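Cyclase (Uncultured organism, PDB 5IBZ) is an uncharacterized member of the putative cyclase family that binds acetylphosphate in the crystal and may have arylformamidase activity. Local coordinates at residues M106-H119 with A304-L317. Numbering follows the deposited sequence.
With UVW (acetylphosphate), chain F.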
# COMPACT_ATOMS: atom_id res chain seq x y z
N MSE B 106 -6.07 -0.40 -0.94
CA MSE B 106 -7.37 0.17 -0.60
C MSE B 106 -7.92 -0.33 0.70
O MSE B 106 -7.60 -1.45 1.13
CB MSE B 106 -8.39 -0.14 -1.71
CG MSE B 106 -8.68 -1.60 -1.85
SE MSE B 106 -9.88 -1.98 -3.34
CE MSE B 106 -11.53 -1.15 -2.74
N PRO B 107 -8.77 0.48 1.33
CA PRO B 107 -9.58 -0.08 2.39
C PRO B 107 -10.56 -1.07 1.81
O PRO B 107 -11.13 -0.83 0.74
CB PRO B 107 -10.31 1.14 2.97
CG PRO B 107 -9.80 2.34 2.27
CD PRO B 107 -9.20 1.85 0.98
N LEU B 108 -10.80 -2.17 2.50
CA LEU B 108 -11.80 -3.11 2.03
C LEU B 108 -13.20 -2.54 2.26
O LEU B 108 -14.16 -3.06 1.70
CB LEU B 108 -11.62 -4.47 2.72
CG LEU B 108 -10.27 -5.12 2.41
CD1 LEU B 108 -10.17 -6.49 3.09
CD2 LEU B 108 -10.03 -5.29 0.92
N GLN B 109 -13.30 -1.47 3.04
CA GLN B 109 -14.54 -0.70 3.19
C GLN B 109 -14.46 0.59 2.37
O GLN B 109 -15.13 1.58 2.69
CB GLN B 109 -14.82 -0.35 4.67
CG GLN B 109 -15.07 -1.53 5.61
CD GLN B 109 -13.83 -2.38 5.89
OE1 GLN B 109 -12.81 -1.87 6.32
NE2 GLN B 109 -13.92 -3.68 5.57
N GLY B 110 -13.61 0.60 1.35
CA GLY B 110 -13.29 1.83 0.65
C GLY B 110 -14.04 2.10 -0.64
O GLY B 110 -13.80 3.12 -1.27
N SER B 111 -14.94 1.19 -1.02
CA SER B 111 -15.65 1.29 -2.29
C SER B 111 -16.97 0.53 -2.18
O SER B 111 -17.42 0.24 -1.08
CB SER B 111 -14.79 0.74 -3.44
OG SER B 111 -15.30 1.11 -4.71
N THR B 112 -17.61 0.20 -3.30
CA THR B 112 -18.73 -0.74 -3.28
C THR B 112 -18.31 -1.96 -2.46
O THR B 112 -17.25 -2.53 -2.69
CB THR B 112 -19.12 -1.14 -4.71
OG1 THR B 112 -19.45 0.05 -5.45
CG2 THR B 112 -20.26 -2.12 -4.71
N GLN B 113 -19.15 -2.36 -1.51
CA GLN B 113 -18.71 -3.32 -0.50
C GLN B 113 -19.81 -4.15 0.10
O GLN B 113 -20.99 -3.74 0.11
CB GLN B 113 -18.00 -2.57 0.64
CG GLN B 113 -18.94 -1.74 1.52
CD GLN B 113 -18.20 -0.76 2.40
OE1 GLN B 113 -18.05 -0.96 3.60
NE2 GLN B 113 -17.69 0.26 1.78
N TRP B 114 -19.41 -5.30 0.62
CA TRP B 114 -20.13 -6.01 1.69
C TRP B 114 -19.33 -5.83 2.97
O TRP B 114 -18.09 -5.90 2.95
CB TRP B 114 -20.27 -7.50 1.45
CG TRP B 114 -21.31 -7.93 0.51
CD1 TRP B 114 -21.11 -8.63 -0.64
CD2 TRP B 114 -22.73 -7.75 0.62
NE1 TRP B 114 -22.30 -8.90 -1.25
CE2 TRP B 114 -23.31 -8.37 -0.51
CE3 TRP B 114 -23.55 -7.13 1.54
CZ2 TRP B 114 -24.68 -8.36 -0.74
CZ3 TRP B 114 -24.91 -7.14 1.33
CH2 TRP B 114 -25.46 -7.75 0.19
N ASP B 115 -20.05 -5.66 4.07
CA ASP B 115 -19.46 -5.71 5.40
C ASP B 115 -19.78 -7.05 6.00
O ASP B 115 -20.93 -7.47 6.01
CB ASP B 115 -20.00 -4.59 6.26
CG ASP B 115 -19.73 -3.22 5.67
OD1 ASP B 115 -18.76 -3.09 4.89
OD2 ASP B 115 -20.51 -2.28 5.96
N ALA B 116 -18.75 -7.75 6.47
CA ALA B 116 -18.93 -9.04 7.14
C ALA B 116 -19.53 -8.86 8.52
O ALA B 116 -19.58 -7.75 9.05
CB ALA B 116 -17.61 -9.76 7.26
N LEU B 117 -19.95 -9.97 9.11
CA LEU B 117 -20.51 -9.91 10.47
C LEU B 117 -19.41 -9.58 11.50
O LEU B 117 -19.71 -9.23 12.63
CB LEU B 117 -21.21 -11.22 10.81
CG LEU B 117 -22.25 -11.66 9.80
CD1 LEU B 117 -22.92 -12.93 10.30
CD2 LEU B 117 -23.30 -10.57 9.52
N SER B 118 -18.15 -9.72 11.10
CA SER B 118 -17.03 -9.30 11.94
C SER B 118 -16.75 -7.80 11.87
O SER B 118 -15.85 -7.31 12.55
CB SER B 118 -15.76 -10.07 11.53
OG SER B 118 -15.61 -10.08 10.11
N HIS B 119 -17.49 -7.06 11.05
CA HIS B 119 -17.23 -5.62 10.88
C HIS B 119 -17.78 -4.75 12.01
O HIS B 119 -17.24 -3.67 12.26
CB HIS B 119 -17.81 -5.12 9.54
CG HIS B 119 -17.73 -3.64 9.35
ND1 HIS B 119 -16.54 -2.95 9.37
CD2 HIS B 119 -18.70 -2.72 9.14
CE1 HIS B 119 -16.78 -1.66 9.18
NE2 HIS B 119 -18.08 -1.50 9.03
N ALA B 304 -23.35 -11.15 -6.39
CA ALA B 304 -22.70 -10.18 -5.51
C ALA B 304 -21.75 -10.90 -4.55
O ALA B 304 -21.61 -10.53 -3.38
CB ALA B 304 -23.72 -9.38 -4.77
N GLN B 305 -21.00 -11.84 -5.09
CA GLN B 305 -20.04 -12.58 -4.27
C GLN B 305 -18.91 -11.67 -3.80
O GLN B 305 -18.46 -10.78 -4.51
CB GLN B 305 -19.49 -13.78 -5.06
CG GLN B 305 -18.59 -13.44 -6.26
CD GLN B 305 -19.33 -13.24 -7.59
OE1 GLN B 305 -20.46 -12.73 -7.64
NE2 GLN B 305 -18.67 -13.61 -8.68
N PRO B 306 -18.45 -11.89 -2.56
CA PRO B 306 -17.27 -11.16 -2.10
C PRO B 306 -16.00 -11.78 -2.64
O PRO B 306 -16.03 -12.91 -3.15
CB PRO B 306 -17.34 -11.34 -0.59
CG PRO B 306 -17.86 -12.73 -0.45
CD PRO B 306 -18.86 -12.92 -1.59
N LEU B 307 -14.88 -11.07 -2.54
CA LEU B 307 -13.58 -11.70 -2.78
C LEU B 307 -13.29 -12.71 -1.66
O LEU B 307 -13.77 -12.56 -0.53
CB LEU B 307 -12.46 -10.68 -2.83
CG LEU B 307 -12.56 -9.63 -3.94
CD1 LEU B 307 -11.43 -8.65 -3.82
CD2 LEU B 307 -12.52 -10.31 -5.32
N TYR B 308 -12.51 -13.73 -1.99
CA TYR B 308 -12.11 -14.74 -1.02
C TYR B 308 -10.89 -14.25 -0.22
O TYR B 308 -9.73 -14.46 -0.63
CB TYR B 308 -11.81 -16.06 -1.76
CG TYR B 308 -11.43 -17.26 -0.92
CD1 TYR B 308 -11.46 -17.22 0.47
CD2 TYR B 308 -10.97 -18.41 -1.53
CE1 TYR B 308 -11.07 -18.31 1.22
CE2 TYR B 308 -10.58 -19.51 -0.78
CZ TYR B 308 -10.63 -19.45 0.59
OH TYR B 308 -10.23 -20.54 1.35
N ILE B 309 -11.16 -13.56 0.89
CA ILE B 309 -10.09 -12.96 1.70
C ILE B 309 -10.19 -13.45 3.13
O ILE B 309 -10.97 -12.92 3.93
CB ILE B 309 -10.13 -11.41 1.72
CG1 ILE B 309 -10.38 -10.83 0.32
CG2 ILE B 309 -8.84 -10.88 2.35
CD1 ILE B 309 -10.63 -9.32 0.33
N PRO B 310 -9.43 -14.49 3.47
CA PRO B 310 -9.59 -15.06 4.80
C PRO B 310 -9.22 -14.07 5.89
O PRO B 310 -8.21 -13.37 5.81
CB PRO B 310 -8.64 -16.27 4.79
CG PRO B 310 -7.80 -16.12 3.58
CD PRO B 310 -8.54 -15.28 2.60
N GLY B 311 -10.08 -14.02 6.89
CA GLY B 311 -9.86 -13.14 8.03
C GLY B 311 -10.21 -11.69 7.80
O GLY B 311 -10.01 -10.86 8.69
N ALA B 312 -10.76 -11.36 6.63
CA ALA B 312 -11.18 -9.99 6.37
C ALA B 312 -12.58 -9.73 6.91
O ALA B 312 -13.40 -10.65 7.04
CB ALA B 312 -11.12 -9.69 4.87
N VAL B 313 -12.85 -8.45 7.19
CA VAL B 313 -14.12 -8.08 7.78
C VAL B 313 -15.06 -7.41 6.76
O VAL B 313 -16.08 -6.82 7.13
CB VAL B 313 -13.92 -7.16 9.01
CG1 VAL B 313 -13.08 -7.85 10.04
CG2 VAL B 313 -13.32 -5.83 8.64
N GLY B 314 -14.75 -7.59 5.48
CA GLY B 314 -15.60 -7.14 4.39
C GLY B 314 -14.85 -7.33 3.09
O GLY B 314 -13.74 -7.85 3.08
N SER B 315 -15.43 -6.88 1.99
CA SER B 315 -14.82 -7.04 0.69
C SER B 315 -15.35 -6.04 -0.31
O SER B 315 -16.54 -5.73 -0.26
CB SER B 315 -15.12 -8.43 0.15
OG SER B 315 -14.56 -8.60 -1.13
N PRO B 316 -14.50 -5.58 -1.23
CA PRO B 316 -15.01 -4.94 -2.44
C PRO B 316 -15.68 -5.96 -3.32
O PRO B 316 -15.50 -7.17 -3.17
CB PRO B 316 -13.75 -4.35 -3.10
CG PRO B 316 -12.65 -5.09 -2.56
CD PRO B 316 -13.03 -5.61 -1.20
N LEU B 317 -16.51 -5.47 -4.22
CA LEU B 317 -17.11 -6.36 -5.19
C LEU B 317 -17.64 -5.57 -6.37
O LEU B 317 -17.63 -4.35 -6.38
CB LEU B 317 -18.22 -7.18 -4.56
CG LEU B 317 -19.48 -6.39 -4.23
CD1 LEU B 317 -20.68 -7.36 -4.29
CD2 LEU B 317 -19.39 -5.80 -2.86
C1 UVW F . -19.10 4.07 9.16
O1 UVW F . -17.94 3.90 9.00
C1M UVW F . -19.59 5.29 9.94
O2 UVW F . -20.05 3.18 8.65
P UVW F . -19.65 1.76 7.92
O1P UVW F . -18.63 1.00 8.73
O2P UVW F . -20.94 0.98 7.81
O3P UVW F . -19.09 1.98 6.54
O HOH W 1 -15.60 -2.62 -4.71
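Trp114 and Ser315 form the hydrogen-bonded pair of a short antiparallel bridge between strands 113-115 and 314-316, whose axes run 4.7 Å apart at 175°. Both bonds, Trp114 N to Ser315 O and Ser315 N to Trp114 O, measure 3.0 Å. Packing is tight at Gly314, where a CB would collide with Trp114 O, already 3.1 Å from Gly314 CA. With CG anti to its carbonyl carbon (chi1 -78°), Trp114 directs the NE1 edge of its indole at 304-317, and NE1 donates to Ala304 O at 2.8 Å; Ala304 O lies 6° out of the indole plane, and NE1 in turn lies in the carbonyl plane of Ala304. Leu317 CD1 comes up to the indole obliquely, 3.8 Å from NE1. A leucine in place of Trp114 would probably leave Ala304 O without this donor and open a gap beside Leu317. Leu108 splits its methyls, CD1 on Ala312 CB and CD2 on Pro316 CD (3.7 Å). The contact is looser at Thr112, where Leu317 N reaches Thr112 O only weakly (3.4 Å) and a water bridges the same two atoms. Beyond the bridge, His119 NE2 donates to acetylphosphate O1P (2.6 Å), so 106-119 supplies part of the ligand pocket. Strand 314-316 borders the mixed sheet of this chain, and 113-115 joins it to strand 278-281, while Asp102 of the second subunit packs on Leu108 and Ala312.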